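Local coordinates for protein mannan endo-1,4-beta-mannosidase (Mytilus edulis, PDB 2C0H) that hydrolyses internal beta-1,4-mannosidic linkages in the backbones of mannans, galactomannans and glucomannans as a monomeric glycoside hydrolase of family 5, at residues 262-267 and 290-295; 19-24 and 319-324; 221-226 and 255-260; 107-112 and 156-161. The protein carries 3 engineered substitutions. One frame throughout, in Å; residues are numbered along the deposited sequence.

Contact 1. Residues 262-267 and 290-295; sequences VHTYDW and MVIGEF
The carboxylate of E294 lies over one face of the H263 imidazole, its CD 3.3 Å above the ring plane and displaced toward the rim, with the two planes only 12° apart. The Y265 ring meets the same carboxylate differently: E294 OE1 sits in the ring plane at its edge, and the two planes are turned steeply against each other. This is the catalytic end of a family 5 TIM barrel, where strand 290-294 and the segment following strand 260-263 bring together the probable nucleophile E294 and Y265, a likely substrate-binding residue. The stack begins at E294 CG, 3.6 Å from the centroid of the H263 ring, almost on its normal. With CG anti to the carbonyl carbon (chi1 -67°) and the chain extended beyond it, E294 runs along the face of the imidazole. H263 ND1 is hydrogen-bonded to E163, the probable proton donor, so one ring touches both acids. E294 OE2 is held by a salt bridge to R63. Further back along the strands, V262 N bonds to V291 O at 3.1 Å, V262 O accepts G293 N at 2.9 Å, and T264 N reaches E294 O, fixing the backbone on which the glutamate is mounted. V262 CG1 packs against M290 SD at 3.7 Å. The Y265 hydroxyl donates to E294 OE1 at 2.7 Å, approaching from the anti side of the carboxylate, 27° out of its plane.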
loop_
_atom_site.group_PDB
_atom_site.type_symbol
_atom_site.label_atom_id
_atom_site.label_comp_id
_atom_site.label_asym_id
_atom_site.label_seq_id
_atom_site.Cartn_x
_atom_site.Cartn_y
_atom_site.Cartn_z
ATOM N N VAL A 262 -1.996 -0.276 7.418
ATOM C CA VAL A 262 -3.165 0.403 7.958
ATOM C C VAL A 262 -2.888 1.885 8.049
ATOM O O VAL A 262 -1.773 2.289 8.324
ATOM C CB VAL A 262 -3.590 -0.126 9.353
ATOM C CG1 VAL A 262 -2.540 0.207 10.424
ATOM C CG2 VAL A 262 -4.936 0.415 9.756
ATOM N N HIS A 263 -3.925 2.677 7.817
ATOM C CA HIS A 263 -3.822 4.116 7.916
ATOM C C HIS A 263 -4.477 4.603 9.212
ATOM O O HIS A 263 -5.407 3.973 9.735
ATOM C CB HIS A 263 -4.488 4.737 6.696
ATOM C CG HIS A 263 -3.949 4.222 5.392
ATOM N ND1 HIS A 263 -4.584 4.440 4.188
ATOM C CD2 HIS A 263 -2.843 3.495 5.107
ATOM C CE1 HIS A 263 -3.886 3.872 3.221
ATOM N NE2 HIS A 263 -2.825 3.292 3.749
ATOM N N THR A 264 -3.996 5.714 9.764
ATOM C CA THR A 264 -4.616 6.195 11.002
ATOM C C THR A 264 -4.486 7.702 11.157
ATOM O O THR A 264 -3.396 8.275 10.999
ATOM C CB THR A 264 -4.054 5.415 12.227
ATOM O OG1 THR A 264 -4.764 5.755 13.432
ATOM C CG2 THR A 264 -2.596 5.668 12.374
ATOM N N TYR A 265 -5.635 8.328 11.395
ATOM C CA TYR A 265 -5.745 9.770 11.597
ATOM C C TYR A 265 -6.659 10.030 12.787
ATOM O O TYR A 265 -7.613 9.285 13.016
ATOM C CB TYR A 265 -6.331 10.419 10.348
ATOM C CG TYR A 265 -5.509 10.234 9.087
ATOM C CD1 TYR A 265 -4.425 11.057 8.808
ATOM C CD2 TYR A 265 -5.831 9.259 8.156
ATOM C CE1 TYR A 265 -3.671 10.918 7.659
ATOM C CE2 TYR A 265 -5.091 9.120 6.991
ATOM C CZ TYR A 265 -4.003 9.948 6.743
ATOM O OH TYR A 265 -3.234 9.871 5.598
ATOM N N ASP A 266 -6.363 11.073 13.557
ATOM C CA ASP A 266 -7.192 11.421 14.707
ATOM C C ASP A 266 -8.515 12.060 14.271
ATOM O O ASP A 266 -8.725 12.327 13.086
ATOM C CB ASP A 266 -6.428 12.326 15.681
ATOM C CG ASP A 266 -6.196 13.734 15.146
ATOM O OD1 ASP A 266 -6.659 14.073 14.045
ATOM O OD2 ASP A 266 -5.517 14.516 15.838
ATOM N N TRP A 267 -9.404 12.276 15.231
ATOM C CA TRP A 267 -10.659 12.975 14.982
ATOM C C TRP A 267 -10.911 13.881 16.167
ATOM O O TRP A 267 -10.906 13.417 17.294
ATOM C CB TRP A 267 -11.812 11.995 14.815
ATOM C CG TRP A 267 -13.113 12.697 14.587
ATOM C CD1 TRP A 267 -14.197 12.715 15.418
ATOM C CD2 TRP A 267 -13.446 13.525 13.471
ATOM N NE1 TRP A 267 -15.192 13.492 14.876
ATOM C CE2 TRP A 267 -14.757 14.002 13.682
ATOM C CE3 TRP A 267 -12.762 13.915 12.313
ATOM C CZ2 TRP A 267 -15.403 14.839 12.769
ATOM C CZ3 TRP A 267 -13.406 14.745 11.406
ATOM C CH2 TRP A 267 -14.712 15.199 11.642
ATOM N N MET A 290 2.920 -5.590 10.163
ATOM C CA MET A 290 2.055 -4.471 9.861
ATOM C C MET A 290 2.868 -3.192 9.749
ATOM O O MET A 290 3.674 -2.888 10.628
ATOM C CB MET A 290 0.995 -4.284 10.943
ATOM C CG MET A 290 0.196 -3.003 10.792
ATOM S SD MET A 290 -1.251 -2.990 11.818
ATOM C CE MET A 290 -2.345 -4.004 10.812
ATOM N N VAL A 291 2.625 -2.470 8.668
ATOM C CA VAL A 291 3.195 -1.146 8.424
ATOM C C VAL A 291 2.092 -0.124 8.692
ATOM O O VAL A 291 0.943 -0.294 8.292
ATOM C CB VAL A 291 3.681 -1.035 6.958
ATOM C CG1 VAL A 291 4.028 0.403 6.617
ATOM C CG2 VAL A 291 4.889 -1.965 6.723
ATOM N N ILE A 292 2.430 0.954 9.381
ATOM C CA ILE A 292 1.497 2.069 9.495
ATOM C C ILE A 292 1.757 2.966 8.267
ATOM O O ILE A 292 2.732 3.720 8.221
ATOM C CB ILE A 292 1.668 2.800 10.837
ATOM C CG1 ILE A 292 1.445 1.830 12.020
ATOM C CG2 ILE A 292 0.681 3.965 10.930
ATOM C CD1 ILE A 292 1.818 2.410 13.394
ATOM N N GLY A 293 0.897 2.838 7.251
ATOM C CA GLY A 293 1.182 3.294 5.899
ATOM C C GLY A 293 0.800 4.715 5.567
ATOM O O GLY A 293 1.195 5.196 4.523
ATOM N N GLU A 294 0.032 5.349 6.457
ATOM C CA GLU A 294 -0.280 6.791 6.342
ATOM C C GLU A 294 -0.544 7.337 7.739
ATOM O O GLU A 294 -1.294 6.724 8.507
ATOM C CB GLU A 294 -1.548 7.050 5.518
ATOM C CG GLU A 294 -1.477 6.698 4.040
ATOM C CD GLU A 294 -2.714 7.117 3.257
ATOM O OE1 GLU A 294 -3.580 7.839 3.817
ATOM O OE2 GLU A 294 -2.834 6.715 2.067
ATOM N N PHE A 295 0.073 8.476 8.054
ATOM C CA PHE A 295 -0.200 9.219 9.288
ATOM C C PHE A 295 0.522 10.542 9.139
ATOM O O PHE A 295 1.404 10.677 8.286
ATOM C CB PHE A 295 0.329 8.484 10.527
ATOM C CG PHE A 295 1.820 8.334 10.563
ATOM C CD1 PHE A 295 2.636 9.223 11.284
ATOM C CD2 PHE A 295 2.441 7.296 9.872
ATOM C CE1 PHE A 295 3.991 9.072 11.308
ATOM C CE2 PHE A 295 3.812 7.149 9.888
ATOM C CZ PHE A 295 4.602 8.028 10.607
#

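Contact 2. Residues 19-24 and 319-324; sequences IFLSGA and GAWTWS
Strands 21-24 and 319-322 run parallel, their axes 5° apart in direction and 4.4 Å apart at closest approach, and are joined by bonds from A320 N to L21 O (2.8 Å), G23 N to A320 O and T322 N to G23 O. The pairing joins an early and a late strand of the chain and so closes the TIM barrel. At its start, F20 lays one ring face over the glycine backbone: G319 CA is 3.8 Å from the centroid of the F20 ring, and CZ of the same ring also meets A320 CB. Placing CG anti to the backbone N (chi1 -179°) carries the F20 ring across to the other strand. On the face shared by L21 and W321 the two side chains lie side by side, with L21 CD1 4.1 Å from W321 CZ2. The indole turns its edge to the neighbouring strand, G23 N lying in its plane 3.7 Å from W321 CD1, while the indole NE1 is bonded to S61. A24 CB packs on T322 OG1, a hydroxyl hydrogen-bonded to Q333. Helix 305-314 backs the outer face, with A312 against F20 and A320 and F309 against S22 and T322; inside the barrel, W321 meets F108 of strand 106-113.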
loop_
_atom_site.group_PDB
_atom_site.type_symbol
_atom_site.label_atom_id
_atom_site.label_comp_id
_atom_site.label_asym_id
_atom_site.label_seq_id
_atom_site.Cartn_x
_atom_site.Cartn_y
_atom_site.Cartn_z
ATOM N N ILE A 19 14.853 -5.610 9.487
ATOM C CA ILE A 19 14.787 -4.192 9.055
ATOM C C ILE A 19 13.438 -3.559 9.427
ATOM O O ILE A 19 12.479 -4.235 9.779
ATOM C CB ILE A 19 15.087 -4.017 7.537
ATOM C CG1 ILE A 19 14.000 -4.681 6.665
ATOM C CG2 ILE A 19 16.511 -4.516 7.216
ATOM C CD1 ILE A 19 12.822 -3.760 6.363
ATOM N N PHE A 20 13.393 -2.234 9.339
ATOM C CA PHE A 20 12.184 -1.461 9.527
ATOM C C PHE A 20 12.080 -0.500 8.357
ATOM O O PHE A 20 13.086 0.154 8.028
ATOM C CB PHE A 20 12.312 -0.650 10.824
ATOM C CG PHE A 20 11.104 0.187 11.156
ATOM C CD1 PHE A 20 10.019 -0.329 11.875
ATOM C CD2 PHE A 20 11.076 1.525 10.785
ATOM C CE1 PHE A 20 8.914 0.466 12.206
ATOM C CE2 PHE A 20 9.966 2.327 11.105
ATOM C CZ PHE A 20 8.894 1.804 11.805
ATOM N N LEU A 21 10.899 -0.423 7.729
ATOM C CA LEU A 21 10.656 0.497 6.614
ATOM C C LEU A 21 10.259 1.880 7.116
ATOM O O LEU A 21 9.248 2.033 7.738
ATOM C CB LEU A 21 9.572 -0.048 5.692
ATOM C CG LEU A 21 9.916 -1.371 5.005
ATOM C CD1 LEU A 21 8.708 -1.914 4.245
ATOM C CD2 LEU A 21 11.102 -1.216 4.088
ATOM N N SER A 22 11.077 2.879 6.818
ATOM C CA SER A 22 10.831 4.244 7.284
ATOM C C SER A 22 10.813 5.173 6.082
ATOM O O SER A 22 11.767 5.201 5.313
ATOM C CB SER A 22 11.985 4.652 8.176
ATOM O OG SER A 22 11.833 5.999 8.606
ATOM N N GLY A 23 9.776 5.973 5.926
ATOM C CA GLY A 23 9.752 6.877 4.787
ATOM C C GLY A 23 8.466 7.621 4.633
ATOM O O GLY A 23 7.847 8.000 5.617
ATOM N N ALA A 24 8.059 7.800 3.378
ATOM C CA ALA A 24 6.943 8.652 3.068
ATOM C C ALA A 24 6.199 8.218 1.836
ATOM O O ALA A 24 6.748 7.541 0.966
ATOM C CB ALA A 24 7.426 10.069 2.887
ATOM N N GLY A 319 6.963 -0.857 9.857
ATOM C CA GLY A 319 7.218 0.289 9.026
ATOM C C GLY A 319 6.313 1.443 9.383
ATOM O O GLY A 319 5.322 1.276 10.101
ATOM N N ALA A 320 6.706 2.616 8.886
ATOM C CA ALA A 320 5.938 3.838 9.080
ATOM C C ALA A 320 6.200 4.780 7.896
ATOM O O ALA A 320 7.341 5.136 7.616
ATOM C CB ALA A 320 6.333 4.474 10.394
ATOM N N TRP A 321 5.138 5.109 7.162
ATOM C CA TRP A 321 5.190 6.024 6.034
ATOM C C TRP A 321 4.267 7.220 6.280
ATOM O O TRP A 321 3.084 7.057 6.466
ATOM C CB TRP A 321 4.744 5.337 4.752
ATOM C CG TRP A 321 5.593 4.179 4.343
ATOM C CD1 TRP A 321 6.943 4.054 4.489
ATOM C CD2 TRP A 321 5.148 3.005 3.658
ATOM N NE1 TRP A 321 7.371 2.856 3.936
ATOM C CE2 TRP A 321 6.283 2.195 3.431
ATOM C CE3 TRP A 321 3.905 2.564 3.215
ATOM C CZ2 TRP A 321 6.202 0.958 2.779
ATOM C CZ3 TRP A 321 3.834 1.323 2.567
ATOM C CH2 TRP A 321 4.968 0.545 2.376
ATOM N N THR A 322 4.828 8.426 6.321
ATOM C CA THR A 322 4.012 9.601 6.518
ATOM C C THR A 322 3.235 9.980 5.265
ATOM O O THR A 322 3.609 9.631 4.156
ATOM C CB THR A 322 4.877 10.799 6.888
ATOM O OG1 THR A 322 5.903 10.964 5.924
ATOM C CG2 THR A 322 5.458 10.640 8.287
ATOM N N TRP A 323 2.161 10.728 5.461
ATOM C CA TRP A 323 1.383 11.274 4.377
ATOM C C TRP A 323 1.541 12.792 4.393
ATOM O O TRP A 323 1.155 13.398 5.412
ATOM C CB TRP A 323 -0.095 10.946 4.589
ATOM C CG TRP A 323 -0.937 11.524 3.514
ATOM C CD1 TRP A 323 -1.566 12.742 3.514
ATOM C CD2 TRP A 323 -1.181 10.940 2.237
ATOM N NE1 TRP A 323 -2.220 12.922 2.314
ATOM C CE2 TRP A 323 -1.985 11.834 1.512
ATOM C CE3 TRP A 323 -0.793 9.739 1.634
ATOM C CZ2 TRP A 323 -2.416 11.561 0.214
ATOM C CZ3 TRP A 323 -1.239 9.469 0.348
ATOM C CH2 TRP A 323 -2.024 10.376 -0.348
ATOM N N SER A 324 2.074 13.443 3.353
ATOM C CA SER A 324 2.854 12.926 2.207
ATOM C C SER A 324 3.781 14.042 1.675
ATOM O O SER A 324 3.730 15.179 2.164
ATOM C CB SER A 324 1.928 12.534 1.058
ATOM O OG SER A 324 1.312 13.699 0.518
#

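Contact 3. Residues 221-226 and 255-260; sequences VTVGSW and GTLSFY
T222 sets its CB over one face of the F259 ring, 4.2 Å from the centroid and offset toward the rim, while its CG2 lies near CE1 and CZ of that ring. Its hydroxyl does the polar work: T222 OG1 donates to F259 O at 2.7 Å, coming in 45° out of the carbonyl plane and therefore not along a lone pair. OG1 faces that oxygen because it stands anti to the backbone N (chi1 -170°). A valine in place of T222 could keep much of the ring contact but would probably leave F259 O without this donor and the loop backbone less firmly fixed. Two further bonds hold the backbone N and O of V221. V221 N donates to S258 OG at 3.0 Å with a nearly straight 167° angle, and V221 O receives S258 N at 2.8 Å in its carbonyl plane, so S258 uses side chain and backbone on one residue. L257 supplies the apolar part, its CD2 touching V223 CG2 at 4.0 Å and V221 CG1 at 4.2 Å, with V205 of helix 198-215 against both V223 and L257. The arrangement is that of a TIM-barrel strand, 221-225, receiving the loop that leads from helix 243-250 into the next barrel strand, 260-263.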
loop_
_atom_site.group_PDB
_atom_site.type_symbol
_atom_site.label_atom_id
_atom_site.label_comp_id
_atom_site.label_asym_id
_atom_site.label_seq_id
_atom_site.Cartn_x
_atom_site.Cartn_y
_atom_site.Cartn_z
ATOM N N VAL A 221 3.552 -8.115 -1.366
ATOM C CA VAL A 221 2.227 -7.593 -1.740
ATOM C C VAL A 221 1.415 -7.191 -0.487
ATOM O O VAL A 221 1.379 -7.902 0.514
ATOM C CB VAL A 221 1.425 -8.645 -2.552
ATOM C CG1 VAL A 221 0.092 -8.079 -3.004
ATOM C CG2 VAL A 221 2.220 -9.128 -3.754
ATOM N N THR A 222 0.747 -6.040 -0.556
ATOM C CA THR A 222 -0.083 -5.560 0.531
ATOM C C THR A 222 -1.344 -4.832 -0.002
ATOM O O THR A 222 -1.584 -4.810 -1.215
ATOM C CB THR A 222 0.758 -4.655 1.477
ATOM O OG1 THR A 222 0.014 -4.366 2.668
ATOM C CG2 THR A 222 1.131 -3.354 0.810
ATOM N N VAL A 223 -2.154 -4.301 0.915
ATOM C CA VAL A 223 -3.308 -3.426 0.647
ATOM C C VAL A 223 -3.318 -2.340 1.716
ATOM O O VAL A 223 -3.157 -2.640 2.879
ATOM C CB VAL A 223 -4.639 -4.194 0.726
ATOM C CG1 VAL A 223 -5.852 -3.249 0.619
ATOM C CG2 VAL A 223 -4.698 -5.230 -0.356
ATOM N N GLY A 224 -3.509 -1.091 1.315
ATOM C CA GLY A 224 -3.591 0.009 2.280
ATOM C C GLY A 224 -4.981 0.240 2.869
ATOM O O GLY A 224 -5.773 1.003 2.315
ATOM N N SER A 225 -5.276 -0.398 3.999
ATOM C CA SER A 225 -6.585 -0.339 4.649
ATOM C C SER A 225 -6.806 1.000 5.344
ATOM O O SER A 225 -5.900 1.527 5.971
ATOM C CB SER A 225 -6.739 -1.484 5.660
ATOM O OG SER A 225 -7.979 -1.406 6.318
ATOM N N TRP A 226 -8.016 1.525 5.230
ATOM C CA TRP A 226 -8.333 2.861 5.757
ATOM C C TRP A 226 -8.374 2.966 7.274
ATOM O O TRP A 226 -8.124 4.044 7.823
ATOM C CB TRP A 226 -9.637 3.380 5.123
ATOM C CG TRP A 226 -10.733 3.782 6.071
ATOM C CD1 TRP A 226 -11.073 5.057 6.454
ATOM C CD2 TRP A 226 -11.657 2.914 6.735
ATOM N NE1 TRP A 226 -12.129 5.021 7.314
ATOM C CE2 TRP A 226 -12.515 3.723 7.507
ATOM C CE3 TRP A 226 -11.843 1.527 6.758
ATOM C CZ2 TRP A 226 -13.535 3.194 8.290
ATOM C CZ3 TRP A 226 -12.855 1.002 7.541
ATOM C CH2 TRP A 226 -13.688 1.833 8.305
ATOM N N GLY A 255 -3.174 -16.380 -3.274
ATOM C CA GLY A 255 -3.544 -14.964 -3.327
ATOM C C GLY A 255 -3.675 -14.348 -1.960
ATOM O O GLY A 255 -4.734 -13.863 -1.595
ATOM N N THR A 256 -2.572 -14.362 -1.222
ATOM C CA THR A 256 -2.527 -13.856 0.145
ATOM C C THR A 256 -1.511 -12.711 0.222
ATOM O O THR A 256 -0.614 -12.605 -0.611
ATOM C CB THR A 256 -2.116 -14.974 1.119
ATOM O OG1 THR A 256 -0.885 -15.572 0.671
ATOM C CG2 THR A 256 -3.217 -16.053 1.183
ATOM N N LEU A 257 -1.679 -11.845 1.214
ATOM C CA LEU A 257 -0.777 -10.707 1.366
ATOM C C LEU A 257 0.489 -11.117 2.100
ATOM O O LEU A 257 0.492 -12.096 2.859
ATOM C CB LEU A 257 -1.474 -9.581 2.142
ATOM C CG LEU A 257 -2.805 -9.059 1.594
ATOM C CD1 LEU A 257 -3.267 -7.877 2.451
ATOM C CD2 LEU A 257 -2.694 -8.663 0.138
ATOM N N SER A 258 1.555 -10.351 1.877
ATOM C CA SER A 258 2.838 -10.524 2.563
ATOM C C SER A 258 2.815 -9.826 3.907
ATOM O O SER A 258 3.303 -10.359 4.894
ATOM C CB SER A 258 3.961 -9.924 1.724
ATOM O OG SER A 258 3.964 -10.446 0.399
ATOM N N PHE A 259 2.296 -8.604 3.914
ATOM C CA PHE A 259 2.151 -7.827 5.132
ATOM C C PHE A 259 0.915 -6.941 5.049
ATOM O O PHE A 259 0.338 -6.750 3.976
ATOM C CB PHE A 259 3.432 -7.038 5.504
ATOM C CG PHE A 259 3.870 -6.000 4.505
ATOM C CD1 PHE A 259 3.334 -4.720 4.534
ATOM C CD2 PHE A 259 4.887 -6.272 3.582
ATOM C CE1 PHE A 259 3.747 -3.746 3.627
ATOM C CE2 PHE A 259 5.319 -5.300 2.685
ATOM C CZ PHE A 259 4.738 -4.033 2.707
ATOM N N TYR A 260 0.484 -6.462 6.202
ATOM C CA TYR A 260 -0.695 -5.604 6.326
ATOM C C TYR A 260 -0.221 -4.158 6.371
ATOM O O TYR A 260 0.925 -3.867 6.721
ATOM C CB TYR A 260 -1.485 -5.934 7.599
ATOM C CG TYR A 260 -2.067 -7.345 7.674
ATOM C CD1 TYR A 260 -3.003 -7.780 6.743
ATOM C CD2 TYR A 260 -1.688 -8.214 8.665
ATOM C CE1 TYR A 260 -3.550 -9.049 6.813
ATOM C CE2 TYR A 260 -2.231 -9.495 8.744
ATOM C CZ TYR A 260 -3.152 -9.894 7.819
ATOM O OH TYR A 260 -3.676 -11.162 7.907
#

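Contact 4. Residues 107-112 and 156-161; sequences IFFTLW and GGWDIM
Two neighbouring parallel strands of the TIM barrel, 106-113 and 155-162, pair here, their N-to-C directions 20° apart. The ladder includes F109 N to G157 O, D159 N to F109 O (2.9 Å, 172° at the hydrogen) and L111 N to D159 O, and it starts with G156 N on I107 O at 2.7 Å. Beside that start the F108 ring lies over the glycines, with G156 CA 3.9 Å from its centroid and CE1 of the ring 3.4 Å from G156 C. A side chain on G156 would meet the ring, so the close approach depends on its absence. Replacing F108 with an alanine would probably open a gap over G156 and leave the W321 ring, which F108 also meets, without that packing partner. On the opposite sheet face F109 and W158 lie side by side, their rings roughly parallel but barely overlapping; F109 CB touches W158 CZ3 at 3.7 Å, and L111 CD2 rests on W158 CE3. The polar pair is T110 and D159: with CG anti to the backbone N (chi1 170°), D159 lays its carboxylate alongside T110, though the T110 OG1 to D159 OD2 bond is weak at 3.3 Å. Its stronger partner is R63, salt-bridged to OD2; as R63 also pairs with E294, the buried aspartate probably helps to position this arginine and is likely to balance part of the positive charge of R63.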
loop_
_atom_site.group_PDB
_atom_site.type_symbol
_atom_site.label_atom_id
_atom_site.label_comp_id
_atom_site.label_asym_id
_atom_site.label_seq_id
_atom_site.Cartn_x
_atom_site.Cartn_y
_atom_site.Cartn_z
ATOM N N ILE A 107 11.126 1.248 -3.464
ATOM C CA ILE A 107 9.871 1.792 -3.950
ATOM C C ILE A 107 8.724 0.783 -3.836
ATOM O O ILE A 107 8.868 -0.385 -4.224
ATOM C CB ILE A 107 10.019 2.245 -5.448
ATOM C CG1 ILE A 107 11.186 3.230 -5.635
ATOM C CG2 ILE A 107 8.729 2.808 -6.011
ATOM C CD1 ILE A 107 11.131 4.465 -4.754
ATOM N N PHE A 108 7.583 1.254 -3.352
ATOM C CA PHE A 108 6.342 0.479 -3.327
ATOM C C PHE A 108 5.325 1.152 -4.246
ATOM O O PHE A 108 4.940 2.290 -4.008
ATOM C CB PHE A 108 5.817 0.338 -1.902
ATOM C CG PHE A 108 6.721 -0.474 -1.032
ATOM C CD1 PHE A 108 6.502 -1.834 -0.869
ATOM C CD2 PHE A 108 7.830 0.103 -0.439
ATOM C CE1 PHE A 108 7.357 -2.596 -0.109
ATOM C CE2 PHE A 108 8.706 -0.674 0.325
ATOM C CZ PHE A 108 8.436 -2.011 0.508
ATOM N N PHE A 109 4.904 0.459 -5.303
ATOM C CA PHE A 109 3.927 0.983 -6.243
ATOM C C PHE A 109 2.489 0.578 -5.842
ATOM O O PHE A 109 2.198 -0.598 -5.601
ATOM C CB PHE A 109 4.203 0.466 -7.665
ATOM C CG PHE A 109 5.438 1.040 -8.322
ATOM C CD1 PHE A 109 5.430 2.338 -8.820
ATOM C CD2 PHE A 109 6.559 0.266 -8.526
ATOM C CE1 PHE A 109 6.536 2.864 -9.468
ATOM C CE2 PHE A 109 7.677 0.789 -9.164
ATOM C CZ PHE A 109 7.661 2.085 -9.643
ATOM N N THR A 110 1.584 1.552 -5.759
ATOM C CA THR A 110 0.172 1.292 -5.438
ATOM C C THR A 110 -0.649 1.312 -6.727
ATOM O O THR A 110 -0.689 2.316 -7.435
ATOM C CB THR A 110 -0.395 2.344 -4.460
ATOM O OG1 THR A 110 0.430 2.382 -3.300
ATOM C CG2 THR A 110 -1.779 2.012 -4.027
ATOM N N LEU A 111 -1.317 0.211 -7.038
ATOM C CA LEU A 111 -1.963 0.071 -8.337
ATOM C C LEU A 111 -3.229 0.941 -8.476
ATOM O O LEU A 111 -3.292 1.747 -9.405
ATOM C CB LEU A 111 -2.316 -1.413 -8.589
ATOM C CG LEU A 111 -1.125 -2.364 -8.661
ATOM C CD1 LEU A 111 -1.700 -3.771 -8.841
ATOM C CD2 LEU A 111 -0.141 -2.030 -9.746
ATOM N N TRP A 112 -4.192 0.768 -7.571
ATOM C CA TRP A 112 -5.536 1.391 -7.646
ATOM C C TRP A 112 -5.875 2.236 -6.426
ATOM O O TRP A 112 -5.220 2.140 -5.390
ATOM C CB TRP A 112 -6.614 0.320 -7.815
ATOM C CG TRP A 112 -6.306 -0.646 -8.918
ATOM C CD1 TRP A 112 -5.882 -1.942 -8.774
ATOM C CD2 TRP A 112 -6.381 -0.406 -10.325
ATOM N NE1 TRP A 112 -5.696 -2.505 -9.990
ATOM C CE2 TRP A 112 -5.990 -1.595 -10.967
ATOM C CE3 TRP A 112 -6.727 0.706 -11.110
ATOM C CZ2 TRP A 112 -5.952 -1.719 -12.363
ATOM C CZ3 TRP A 112 -6.681 0.583 -12.503
ATOM C CH2 TRP A 112 -6.297 -0.629 -13.106
ATOM N N GLY A 156 10.626 -2.446 -3.942
ATOM C CA GLY A 156 10.174 -2.972 -2.667
ATOM C C GLY A 156 8.991 -3.907 -2.787
ATOM O O GLY A 156 8.983 -4.977 -2.182
ATOM N N GLY A 157 7.965 -3.501 -3.530
ATOM C CA GLY A 157 6.767 -4.326 -3.671
ATOM C C GLY A 157 5.578 -3.578 -4.225
ATOM O O GLY A 157 5.726 -2.497 -4.824
ATOM N N TRP A 158 4.406 -4.198 -4.053
ATOM C CA TRP A 158 3.147 -3.786 -4.683
ATOM C C TRP A 158 2.013 -3.677 -3.661
ATOM O O TRP A 158 1.776 -4.585 -2.873
ATOM C CB TRP A 158 2.745 -4.789 -5.790
ATOM C CG TRP A 158 3.801 -5.044 -6.814
ATOM C CD1 TRP A 158 4.719 -6.069 -6.832
ATOM C CD2 TRP A 158 4.057 -4.274 -7.998
ATOM N NE1 TRP A 158 5.516 -5.968 -7.932
ATOM C CE2 TRP A 158 5.132 -4.884 -8.675
ATOM C CE3 TRP A 158 3.491 -3.114 -8.544
ATOM C CZ2 TRP A 158 5.653 -4.376 -9.866
ATOM C CZ3 TRP A 158 3.998 -2.622 -9.732
ATOM C CH2 TRP A 158 5.073 -3.246 -10.378
ATOM N N ASP A 159 1.289 -2.564 -3.693
ATOM C CA ASP A 159 0.080 -2.361 -2.899
ATOM C C ASP A 159 -1.078 -2.411 -3.901
ATOM O O ASP A 159 -1.126 -1.615 -4.822
ATOM C CB ASP A 159 0.219 -1.001 -2.177
ATOM C CG ASP A 159 -1.041 -0.513 -1.496
ATOM O OD1 ASP A 159 -2.120 -1.148 -1.540
ATOM O OD2 ASP A 159 -0.936 0.584 -0.873
ATOM N N ILE A 160 -1.975 -3.377 -3.745
ATOM C CA ILE A 160 -3.062 -3.554 -4.716
ATOM C C ILE A 160 -4.025 -2.376 -4.764
ATOM O O ILE A 160 -4.475 -1.998 -5.833
ATOM C CB ILE A 160 -3.888 -4.820 -4.462
ATOM C CG1 ILE A 160 -2.994 -6.060 -4.421
ATOM C CG2 ILE A 160 -4.980 -4.975 -5.511
ATOM C CD1 ILE A 160 -2.109 -6.250 -5.569
ATOM N N MET A 161 -4.374 -1.808 -3.623
ATOM C CA MET A 161 -5.368 -0.732 -3.629
ATOM C C MET A 161 -5.247 0.125 -2.400
ATOM O O MET A 161 -5.050 -0.384 -1.311
ATOM C CB MET A 161 -6.793 -1.281 -3.704
ATOM C CG MET A 161 -7.840 -0.220 -4.017
ATOM S SD MET A 161 -9.463 -0.971 -4.289
ATOM C CE MET A 161 -10.130 0.064 -5.566
#

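How the contacts relate
All four contacts lie on the parallel barrel of one curled sheet or the loop leading into it. Contacts 1 and 2 meet at strands 290-294 and 319-322, with I292 O 3.0 Å from W321 N and F295 O 2.9 Å from W323 N; Y265 OH also packs on W323 CB, bringing two probable substrate-binding residues together. H263 N lies 2.9 Å from S225 O, tying contact 1 to contact 3, and T222 N 2.9 Å from W158 O, tying contact 3 to contact 4. Inside the barrel, contacts 2 and 4 meet where L21 CD1 is 3.7 Å from F108 CZ. Contact 1, with the probable nucleophile, is centred about 16 Å from the centre of contact 4.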